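Side-chain contacts in pyridine nucleotide-disulphide oxidoreductase dimerisation region (Escherichia coli BL21, PDB 6KYY), which is an FAD-containing flavoprotein disulfide reductase that binds copper(II) and is probably involved in resistance to reactive chlorine species: residues I56-L61 against A181-N186; S338-P343 against D405-I410. All coordinates share one frame; numbering follows the deposited sequence.

Contact 1: residues I56-L61 against A181-N186; sequences IPTKTL and ASMFAN. With FAD (flavin-adenine dinucleotide), chain N.
Met183 lays its thioether end across Thr58 and Leu61, one turn apart on helix 55-65. With CG anti to the backbone N (chi1 177°), the methionine leaves helix 175-186 toward the other helix; bends at chi2 and chi3 then turn the methyl toward Thr58. There CE sits 3.6 Å from Thr58 CG2, the two side chains crossing at about a right angle, and 3.4 Å from Thr58 O. The sulfur lies over the root of the leucine, Met183 SD to Leu61 CB 3.8 Å. Thr58 divides its two branches: CG2 meets the methionine, while OG1 hydrogen-bonds to Gly54 O one turn back. Val62 extends the surface under Met183, and Leu159 adds to the packing of Leu61.

On a different side of helix 55-65, Lys59 points away from Met183 and reaches the flavin. Its amine donates to FAD O4 (Lys59 NZ to O4 2.9 Å) and to FAD N5 (Lys59 NZ to N5 3.2 Å), and forms a salt bridge with Glu179 of helix 175-186. Helix 55-65 starts at Cys55, the second of the redox-active cysteines; in this structure Cys50 and Cys55 hold copper(II) and form no disulfide. No hydrogen bond joins 56-61 to 181-186: the methionine's methyl and sulfur meet a threonine methyl, a leucine methylene and the carbonyl oxygen of Thr58. The polar grip lies with Lys59, whose charge beside N5 and O4 would probably favour electron density building up on the flavin during reduction.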
ATOM      1  N   ILE B  56      -8.517  -9.010 -11.554  1.00 23.81           N
ATOM      2  CA  ILE B  56      -7.120  -9.283 -11.887  1.00 45.89           C
ATOM      3  C   ILE B  56      -6.766  -8.783 -13.286  1.00 36.33           C
ATOM      4  O   ILE B  56      -5.771  -8.057 -13.424  1.00 25.09           O
ATOM      5  CB  ILE B  56      -6.794 -10.774 -11.718  1.00 43.90           C
ATOM      6  CG1 ILE B  56      -7.192 -11.232 -10.311  1.00 43.24           C
ATOM      7  CG2 ILE B  56      -5.314 -11.025 -11.973  1.00 37.81           C
ATOM      8  CD1 ILE B  56      -6.490 -12.483  -9.845  1.00 39.75           C
ATOM      9  N   PRO B  57      -7.515  -9.115 -14.348  1.00 44.43           N
ATOM     10  CA  PRO B  57      -7.146  -8.558 -15.662  1.00 41.09           C
ATOM     11  C   PRO B  57      -7.295  -7.050 -15.721  1.00 36.03           C
ATOM     12  O   PRO B  57      -6.478  -6.377 -16.364  1.00 48.30           O
ATOM     13  CB  PRO B  57      -8.104  -9.269 -16.628  1.00 25.83           C
ATOM     14  CG  PRO B  57      -9.277  -9.611 -15.792  1.00 43.14           C
ATOM     15  CD  PRO B  57      -8.711  -9.974 -14.450  1.00 37.14           C
ATOM     16  N   THR B  58      -8.314  -6.499 -15.058  1.00 29.02           N
ATOM     17  CA  THR B  58      -8.508  -5.052 -15.048  1.00 46.55           C
ATOM     18  C   THR B  58      -7.324  -4.348 -14.397  1.00 32.41           C
ATOM     19  O   THR B  58      -6.743  -3.422 -14.974  1.00 26.25           O
ATOM     20  CB  THR B  58      -9.806  -4.705 -14.315  1.00 21.42           C
ATOM     21  OG1 THR B  58     -10.858  -5.562 -14.774  1.00 36.81           O
ATOM     22  CG2 THR B  58     -10.198  -3.256 -14.555  1.00 29.35           C
ATOM     23  N   LYS B  59      -6.943  -4.788 -13.198  1.00 20.06           N
ATOM     24  CA  LYS B  59      -5.876  -4.122 -12.458  1.00 34.48           C
ATOM     25  C   LYS B  59      -4.506  -4.406 -13.057  1.00 29.19           C
ATOM     26  O   LYS B  59      -3.609  -3.559 -12.968  1.00 26.33           O
ATOM     27  CB  LYS B  59      -5.908  -4.544 -10.986  1.00 27.06           C
ATOM     28  CG  LYS B  59      -6.845  -3.719 -10.097  1.00 29.43           C
ATOM     29  CD  LYS B  59      -8.192  -3.462 -10.760  1.00 37.56           C
ATOM     30  CE  LYS B  59      -9.346  -3.709  -9.808  1.00 39.39           C
ATOM     31  NZ  LYS B  59     -10.672  -3.526 -10.463  1.00 35.74           N
ATOM     32  N   THR B  60      -4.323  -5.593 -13.644  1.00 29.68           N
ATOM     33  CA  THR B  60      -3.095  -5.888 -14.378  1.00 31.69           C
ATOM     34  C   THR B  60      -2.849  -4.849 -15.463  1.00 39.24           C
ATOM     35  O   THR B  60      -1.717  -4.389 -15.653  1.00 35.70           O
ATOM     36  CB  THR B  60      -3.172  -7.288 -14.997  1.00 23.69           C
ATOM     37  OG1 THR B  60      -3.446  -8.258 -13.977  1.00 33.41           O
ATOM     38  CG2 THR B  60      -1.868  -7.649 -15.698  1.00 28.97           C
ATOM     39  N   LEU B  61      -3.907  -4.458 -16.178  1.00 28.50           N
ATOM     40  CA  LEU B  61      -3.762  -3.472 -17.241  1.00 42.50           C
ATOM     41  C   LEU B  61      -3.549  -2.072 -16.679  1.00 48.13           C
ATOM     42  O   LEU B  61      -2.769  -1.290 -17.235  1.00 41.10           O
ATOM     43  CB  LEU B  61      -4.988  -3.510 -18.153  1.00 33.62           C
ATOM     44  CG  LEU B  61      -4.985  -4.668 -19.154  1.00 34.89           C
ATOM     45  CD1 LEU B  61      -6.393  -5.174 -19.409  1.00 32.19           C
ATOM     46  CD2 LEU B  61      -4.315  -4.254 -20.456  1.00 37.05           C
ATOM     47  N   ALA B 181     -12.008   4.362 -17.763  1.00 25.29           N
ATOM     48  CA  ALA B 181     -11.675   5.667 -18.323  1.00 16.02           C
ATOM     49  C   ALA B 181     -10.193   5.974 -18.149  1.00 28.41           C
ATOM     50  O   ALA B 181      -9.498   6.301 -19.118  1.00 42.52           O
ATOM     51  CB  ALA B 181     -12.533   6.752 -17.671  1.00 20.88           C
ATOM     52  N   SER B 182      -9.688   5.865 -16.917  1.00 22.10           N
ATOM     53  CA  SER B 182      -8.277   6.145 -16.672  1.00 20.25           C
ATOM     54  C   SER B 182      -7.380   5.117 -17.349  1.00 27.43           C
ATOM     55  O   SER B 182      -6.326   5.469 -17.889  1.00 37.92           O
ATOM     56  CB  SER B 182      -7.997   6.181 -15.169  1.00 16.15           C
ATOM     57  OG  SER B 182      -9.080   6.746 -14.453  1.00 20.90           O
ATOM     58  N   MET B 183      -7.783   3.843 -17.331  1.00 30.98           N
ATOM     59  CA  MET B 183      -6.927   2.784 -17.860  1.00 28.82           C
ATOM     60  C   MET B 183      -6.618   2.999 -19.336  1.00 33.55           C
ATOM     61  O   MET B 183      -5.466   2.860 -19.764  1.00 29.74           O
ATOM     62  CB  MET B 183      -7.583   1.421 -17.648  1.00 25.12           C
ATOM     63  CG  MET B 183      -6.789   0.264 -18.234  1.00 26.12           C
ATOM     64  SD  MET B 183      -7.835  -1.078 -18.823  1.00 43.17           S
ATOM     65  CE  MET B 183      -8.553  -1.633 -17.283  1.00 35.50           C
ATOM     66  N   PHE B 184      -7.632   3.340 -20.131  1.00 28.50           N
ATOM     67  CA  PHE B 184      -7.406   3.528 -21.559  1.00 24.45           C
ATOM     68  C   PHE B 184      -6.857   4.915 -21.871  1.00 33.68           C
ATOM     69  O   PHE B 184      -6.077   5.066 -22.818  1.00 36.76           O
ATOM     70  CB  PHE B 184      -8.699   3.266 -22.330  1.00 18.53           C
ATOM     71  CG  PHE B 184      -8.982   1.805 -22.549  1.00 25.21           C
ATOM     72  CD1 PHE B 184      -9.449   1.012 -21.512  1.00 29.47           C
ATOM     73  CD2 PHE B 184      -8.766   1.220 -23.786  1.00 22.10           C
ATOM     74  CE1 PHE B 184      -9.703  -0.334 -21.707  1.00 27.92           C
ATOM     75  CE2 PHE B 184      -9.019  -0.125 -23.988  1.00 32.31           C
ATOM     76  CZ  PHE B 184      -9.488  -0.902 -22.947  1.00 28.32           C
ATOM     77  N   ALA B 185      -7.241   5.931 -21.093  1.00 32.69           N
ATOM     78  CA  ALA B 185      -6.630   7.245 -21.258  1.00 24.70           C
ATOM     79  C   ALA B 185      -5.166   7.231 -20.846  1.00 29.20           C
ATOM     80  O   ALA B 185      -4.379   8.059 -21.321  1.00 35.84           O
ATOM     81  CB  ALA B 185      -7.398   8.295 -20.457  1.00 24.21           C
ATOM     82  N   ASN B 186      -4.782   6.303 -19.966  1.00 39.19           N
ATOM     83  CA  ASN B 186      -3.369   6.123 -19.649  1.00 32.27           C
ATOM     84  C   ASN B 186      -2.626   5.485 -20.815  1.00 40.05           C
ATOM     85  O   ASN B 186      -1.459   5.808 -21.070  1.00 42.40           O
ATOM     86  CB  ASN B 186      -3.218   5.273 -18.389  1.00 17.52           C
ATOM     87  CG  ASN B 186      -3.217   6.102 -17.121  1.00 27.71           C
ATOM     88  OD1 ASN B 186      -2.983   7.310 -17.151  1.00 21.82           O
ATOM     89  ND2 ASN B 186      -3.475   5.451 -15.993  1.00 29.28           N
TER
HETATM   90  PA  FAD N 501     -18.413 -15.117  -9.499  1.00 26.90           P
HETATM   91  O1A FAD N 501     -19.151 -14.140 -10.336  1.00 24.59           O
HETATM   92  O2A FAD N 501     -16.947 -14.776  -9.211  1.00 30.08           O
HETATM   93  O5B FAD N 501     -18.501 -16.553 -10.126  1.00 30.02           O
HETATM   94  C5B FAD N 501     -19.526 -16.891 -11.083  1.00 23.15           C
HETATM   95  C4B FAD N 501     -19.177 -18.214 -11.717  1.00 30.17           C
HETATM   96  O4B FAD N 501     -20.356 -19.049 -11.794  1.00 21.28           O
HETATM   97  C3B FAD N 501     -18.609 -18.127 -13.134  1.00 22.16           C
HETATM   98  O3B FAD N 501     -17.481 -18.982 -13.275  1.00 29.01           O
HETATM   99  C2B FAD N 501     -19.783 -18.574 -14.010  1.00 14.48           C
HETATM  100  O2B FAD N 501     -19.340 -19.205 -15.207  1.00 14.60           O
HETATM  101  C1B FAD N 501     -20.466 -19.583 -13.094  1.00 18.94           C
HETATM  102  N9A FAD N 501     -21.879 -19.806 -13.387  1.00 25.58           N
HETATM  103  C8A FAD N 501     -22.842 -18.856 -13.604  1.00 25.76           C
HETATM  104  N7A FAD N 501     -24.034 -19.347 -13.849  1.00 18.69           N
HETATM  105  C5A FAD N 501     -23.841 -20.719 -13.790  1.00 12.42           C
HETATM  106  C6A FAD N 501     -24.716 -21.810 -13.960  1.00 13.51           C
HETATM  107  N6A FAD N 501     -26.017 -21.683 -14.236  1.00 21.58           N
HETATM  108  N1A FAD N 501     -24.201 -23.053 -13.833  1.00 17.59           N
HETATM  109  C2A FAD N 501     -22.901 -23.186 -13.557  1.00 15.74           C
HETATM  110  N3A FAD N 501     -21.982 -22.235 -13.377  1.00 20.97           N
HETATM  111  C4A FAD N 501     -22.518 -21.017 -13.506  1.00 21.72           C
HETATM  112  N1  FAD N 501     -14.626  -6.777  -6.804  1.00 27.18           N
HETATM  113  C2  FAD N 501     -13.762  -6.264  -5.879  1.00 23.07           C
HETATM  114  O2  FAD N 501     -13.811  -6.600  -4.690  1.00 37.33           O
HETATM  115  N3  FAD N 501     -12.803  -5.346  -6.270  1.00 14.82           N
HETATM  116  C4  FAD N 501     -12.622  -4.852  -7.547  1.00 25.01           C
HETATM  117  O4  FAD N 501     -11.724  -4.043  -7.774  1.00 35.08           O
HETATM  118  C4X FAD N 501     -13.549  -5.399  -8.522  1.00 21.44           C
HETATM  119  N5  FAD N 501     -13.430  -5.017  -9.760  1.00 27.83           N
HETATM  120  C5X FAD N 501     -14.310  -5.543 -10.690  1.00 30.18           C
HETATM  121  C6  FAD N 501     -14.208  -5.128 -12.017  1.00 34.83           C
HETATM  122  C7  FAD N 501     -15.068  -5.628 -12.990  1.00 52.60           C
HETATM  123  C7M FAD N 501     -14.928  -5.157 -14.414  1.00 34.20           C
HETATM  124  C8  FAD N 501     -16.053  -6.562 -12.632  1.00 32.28           C
HETATM  125  C8M FAD N 501     -16.997  -7.122 -13.661  1.00 22.13           C
HETATM  126  C9  FAD N 501     -16.158  -6.978 -11.308  1.00 25.94           C
HETATM  127  C9A FAD N 501     -15.296  -6.478 -10.339  1.00 18.71           C
HETATM  128  N10 FAD N 501     -15.372  -6.883  -8.992  1.00 19.12           N
HETATM  129  C10 FAD N 501     -14.514  -6.362  -8.055  1.00 18.83           C
HETATM  130  C1' FAD N 501     -16.388  -7.851  -8.554  1.00 26.43           C
HETATM  131  C2' FAD N 501     -15.890  -9.293  -8.554  1.00 19.15           C
HETATM  132  O2' FAD N 501     -15.571  -9.708  -9.882  1.00 27.12           O
HETATM  133  C3' FAD N 501     -16.987 -10.201  -7.996  1.00 23.91           C
HETATM  134  O3' FAD N 501     -17.746  -9.475  -7.036  1.00 21.95           O
HETATM  135  C4' FAD N 501     -16.471 -11.487  -7.349  1.00 30.64           C
HETATM  136  O4' FAD N 501     -15.932 -12.344  -8.357  1.00 41.87           O
HETATM  137  C5' FAD N 501     -17.540 -12.211  -6.556  1.00 21.92           C
HETATM  138  O5' FAD N 501     -18.292 -13.062  -7.446  1.00 20.19           O
HETATM  139  P   FAD N 501     -19.127 -14.280  -6.899  1.00 20.18           P
HETATM  140  O1P FAD N 501     -18.372 -14.944  -5.743  1.00 16.75           O
HETATM  141  O2P FAD N 501     -20.506 -13.858  -6.571  1.00 38.20           O
HETATM  142  O3P FAD N 501     -19.150 -15.306  -8.108  1.00 30.22           O

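Contact 2: residues S338-P343 against D405-I410; sequences SVFMTP and DSHEMI
Phe340 brings one corner of its ring against the root of His407, and this is the close part of the contact. Phe340 CE2 lies 3.8 Å from His407 CB and 3.9 Å from His407 CG, while Phe340 CZ is also 3.9 Å from His407 CB. The rings are oblique, with planes at 52° and centroids 5.5 Å apart, and the side chains cross at about a right angle. CB of His407 already points toward 338-343; chi1 of 54° tucks CG between the backbone N and the carbonyl carbon and places the imidazole beside Phe340 CE2. CG of Glu408 covers part of one imidazole face.

Phe340 is the centre of an inverse gamma turn, closed by a weak bond from Met341 N to Val339 O. The turn ends strand 337-339, the edge strand of the antiparallel sheet in the dimerisation domain, and helix 406-418 packs against that sheet with His407 in its first turn. A cis peptide bond before Pro343 follows, as the chain turns back into strand 345-349.

Around Ser338, the one partly exposed residue of the contact, packing is looser. Its OG comes no nearer than 4.1 Å to His407 CA and 4.4 Å to Ile410 CG2; Ser338 OG and Ser346 OG of the adjoining strand are hydrogen-bonded. The second subunit adjoins both parts: Thr432 of that subunit packs on Ser338 and takes His407 O as a hydrogen-bond partner, while Pro434 of the same subunit lies against Phe340, which also touches FAD.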
ATOM      1  N   SER B 338     -12.925   0.683  -3.162  1.00  9.97           N
ATOM      2  CA  SER B 338     -11.901   1.455  -3.850  1.00 10.29           C
ATOM      3  C   SER B 338     -12.185   1.507  -5.344  1.00 16.23           C
ATOM      4  O   SER B 338     -12.593   0.509  -5.946  1.00 14.16           O
ATOM      5  CB  SER B 338     -10.502   0.872  -3.601  1.00 10.25           C
ATOM      6  OG  SER B 338     -10.368   0.418  -2.264  1.00 20.32           O
ATOM      7  N   VAL B 339     -11.956   2.678  -5.934  1.00 27.22           N
ATOM      8  CA  VAL B 339     -12.101   2.907  -7.368  1.00 15.41           C
ATOM      9  C   VAL B 339     -10.697   2.983  -7.950  1.00 19.77           C
ATOM     10  O   VAL B 339      -9.948   3.923  -7.660  1.00 29.43           O
ATOM     11  CB  VAL B 339     -12.892   4.187  -7.662  1.00 15.67           C
ATOM     12  CG1 VAL B 339     -13.211   4.291  -9.150  1.00 17.84           C
ATOM     13  CG2 VAL B 339     -14.151   4.222  -6.826  1.00 15.45           C
ATOM     14  N   PHE B 340     -10.339   2.005  -8.779  1.00 26.58           N
ATOM     15  CA  PHE B 340      -8.947   1.824  -9.192  1.00 32.35           C
ATOM     16  C   PHE B 340      -8.634   2.666 -10.430  1.00 28.00           C
ATOM     17  O   PHE B 340      -8.394   2.170 -11.533  1.00 19.25           O
ATOM     18  CB  PHE B 340      -8.655   0.348  -9.417  1.00 19.11           C
ATOM     19  CG  PHE B 340      -8.491  -0.423  -8.143  1.00 22.52           C
ATOM     20  CD1 PHE B 340      -9.596  -0.902  -7.462  1.00 24.93           C
ATOM     21  CD2 PHE B 340      -7.232  -0.646  -7.613  1.00 29.65           C
ATOM     22  CE1 PHE B 340      -9.450  -1.604  -6.283  1.00 25.57           C
ATOM     23  CE2 PHE B 340      -7.077  -1.348  -6.434  1.00 30.75           C
ATOM     24  CZ  PHE B 340      -8.189  -1.828  -5.768  1.00 29.70           C
ATOM     25  N   MET B 341      -8.629   3.980 -10.214  1.00 15.96           N
ATOM     26  CA  MET B 341      -8.113   4.911 -11.206  1.00 12.04           C
ATOM     27  C   MET B 341      -6.618   5.111 -11.013  1.00 24.98           C
ATOM     28  O   MET B 341      -5.914   4.227 -10.517  1.00 30.42           O
ATOM     29  CB  MET B 341      -8.795   6.274 -11.108  1.00 25.47           C
ATOM     30  CG  MET B 341     -10.265   6.314 -11.407  1.00 16.66           C
ATOM     31  SD  MET B 341     -10.803   8.016 -11.182  1.00 65.88           S
ATOM     32  CE  MET B 341     -10.293   8.302  -9.491  1.00 24.45           C
ATOM     33  N   THR B 342      -6.142   6.294 -11.396  1.00 13.42           N
ATOM     34  CA  THR B 342      -4.786   6.744 -11.092  1.00 11.24           C
ATOM     35  C   THR B 342      -4.881   8.237 -10.801  1.00 14.78           C
ATOM     36  O   THR B 342      -5.009   9.048 -11.732  1.00 41.88           O
ATOM     37  CB  THR B 342      -3.819   6.465 -12.239  1.00 19.69           C
ATOM     38  OG1 THR B 342      -3.821   5.062 -12.540  1.00 15.33           O
ATOM     39  CG2 THR B 342      -2.409   6.895 -11.865  1.00 16.63           C
ATOM     40  N   PRO B 343      -4.844   8.640  -9.522  1.00 20.23           N
ATOM     41  CA  PRO B 343      -4.706   7.783  -8.341  1.00 12.13           C
ATOM     42  C   PRO B 343      -6.031   7.169  -7.884  1.00 16.56           C
ATOM     43  O   PRO B 343      -7.085   7.766  -8.095  1.00 21.31           O
ATOM     44  CB  PRO B 343      -4.161   8.744  -7.289  1.00 15.99           C
ATOM     45  CG  PRO B 343      -4.761  10.058  -7.656  1.00 14.34           C
ATOM     46  CD  PRO B 343      -4.928  10.066  -9.156  1.00  9.95           C
ATOM     47  N   ASP B 405      -1.781   4.347  -3.829  1.00 36.48           N
ATOM     48  CA  ASP B 405      -1.818   3.325  -2.781  1.00 24.70           C
ATOM     49  C   ASP B 405      -2.955   3.567  -1.791  1.00 33.14           C
ATOM     50  O   ASP B 405      -2.862   3.199  -0.618  1.00 23.90           O
ATOM     51  CB  ASP B 405      -0.480   3.227  -2.043  1.00 14.42           C
ATOM     52  CG  ASP B 405       0.519   2.353  -2.768  1.00 21.08           C
ATOM     53  OD1 ASP B 405       0.107   1.306  -3.309  1.00 23.59           O
ATOM     54  OD2 ASP B 405       1.715   2.712  -2.802  1.00 19.83           O
ATOM     55  N   SER B 406      -4.045   4.181  -2.258  1.00 21.93           N
ATOM     56  CA  SER B 406      -5.200   4.383  -1.390  1.00 27.24           C
ATOM     57  C   SER B 406      -5.844   3.059  -0.998  1.00 20.25           C
ATOM     58  O   SER B 406      -6.427   2.951   0.087  1.00 14.52           O
ATOM     59  CB  SER B 406      -6.225   5.278  -2.083  1.00 15.13           C
ATOM     60  OG  SER B 406      -6.506   4.807  -3.388  1.00 28.59           O
ATOM     61  N   HIS B 407      -5.748   2.045  -1.861  1.00 12.90           N
ATOM     62  CA  HIS B 407      -6.381   0.755  -1.622  1.00 15.91           C
ATOM     63  C   HIS B 407      -5.777  -0.004  -0.447  1.00 23.26           C
ATOM     64  O   HIS B 407      -6.388  -0.970   0.020  1.00 20.68           O
ATOM     65  CB  HIS B 407      -6.297  -0.106  -2.885  1.00 18.14           C
ATOM     66  CG  HIS B 407      -4.907  -0.257  -3.419  1.00 19.46           C
ATOM     67  ND1 HIS B 407      -4.190   0.799  -3.941  1.00 11.47           N
ATOM     68  CD2 HIS B 407      -4.099  -1.340  -3.509  1.00 24.45           C
ATOM     69  CE1 HIS B 407      -3.002   0.373  -4.330  1.00 17.33           C
ATOM     70  NE2 HIS B 407      -2.922  -0.922  -4.080  1.00 26.85           N
ATOM     71  N   GLU B 408      -4.602   0.399   0.039  1.00 29.54           N
ATOM     72  CA  GLU B 408      -3.958  -0.261   1.168  1.00 16.13           C
ATOM     73  C   GLU B 408      -4.215   0.456   2.488  1.00 12.01           C
ATOM     74  O   GLU B 408      -4.681  -0.161   3.450  1.00 22.09           O
ATOM     75  CB  GLU B 408      -2.448  -0.372   0.925  1.00  8.87           C
ATOM     76  CG  GLU B 408      -2.070  -0.934  -0.437  1.00 15.05           C
ATOM     77  CD  GLU B 408      -2.143  -2.449  -0.492  1.00 12.52           C
ATOM     78  OE1 GLU B 408      -2.604  -3.066   0.491  1.00 12.53           O
ATOM     79  OE2 GLU B 408      -1.738  -3.022  -1.523  1.00 16.87           O
ATOM     80  N   MET B 409      -3.924   1.757   2.551  1.00 11.02           N
ATOM     81  CA  MET B 409      -4.058   2.490   3.804  1.00 17.15           C
ATOM     82  C   MET B 409      -5.511   2.696   4.211  1.00 21.15           C
ATOM     83  O   MET B 409      -5.771   3.027   5.373  1.00 20.76           O
ATOM     84  CB  MET B 409      -3.351   3.841   3.698  1.00 16.06           C
ATOM     85  CG  MET B 409      -4.140   4.890   2.945  1.00 19.83           C
ATOM     86  SD  MET B 409      -3.157   6.348   2.567  1.00 24.21           S
ATOM     87  CE  MET B 409      -2.592   5.907   0.933  1.00 26.45           C
ATOM     88  N   ILE B 410      -6.463   2.515   3.290  1.00 14.65           N
ATOM     89  CA  ILE B 410      -7.871   2.600   3.665  1.00  9.98           C
ATOM     90  C   ILE B 410      -8.227   1.491   4.645  1.00 21.50           C
ATOM     91  O   ILE B 410      -9.140   1.644   5.466  1.00 20.19           O
ATOM     92  CB  ILE B 410      -8.768   2.563   2.410  1.00 10.51           C
ATOM     93  CG1 ILE B 410     -10.213   2.925   2.765  1.00 12.60           C
ATOM     94  CG2 ILE B 410      -8.709   1.200   1.738  1.00 14.05           C
ATOM     95  CD1 ILE B 410     -10.402   4.373   3.161  1.00 15.41           C
TER

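How the contacts relate
Following the chain from the N terminus, contact 1 comes first, joining helix 55-65 to helix 175-186 and closing a loop of 119 intervening residues. Contact 2 opens later, at strand 337-339, and closes a shorter loop of 61 residues on helix 406-418. The two stand in series, neither nesting nor crossing. Contact 1 joins parts of the nucleotide-binding region; contact 2 is internal to the dimerisation domain. They meet where Lys59 CE lies 3.7 Å from Phe340 CD1 and where Ser182 packs on Met341. The carboxylate of Glu179 also accepts from Phe340 N, and Pro434 of the second subunit packs on Lys59 of contact 1 as well.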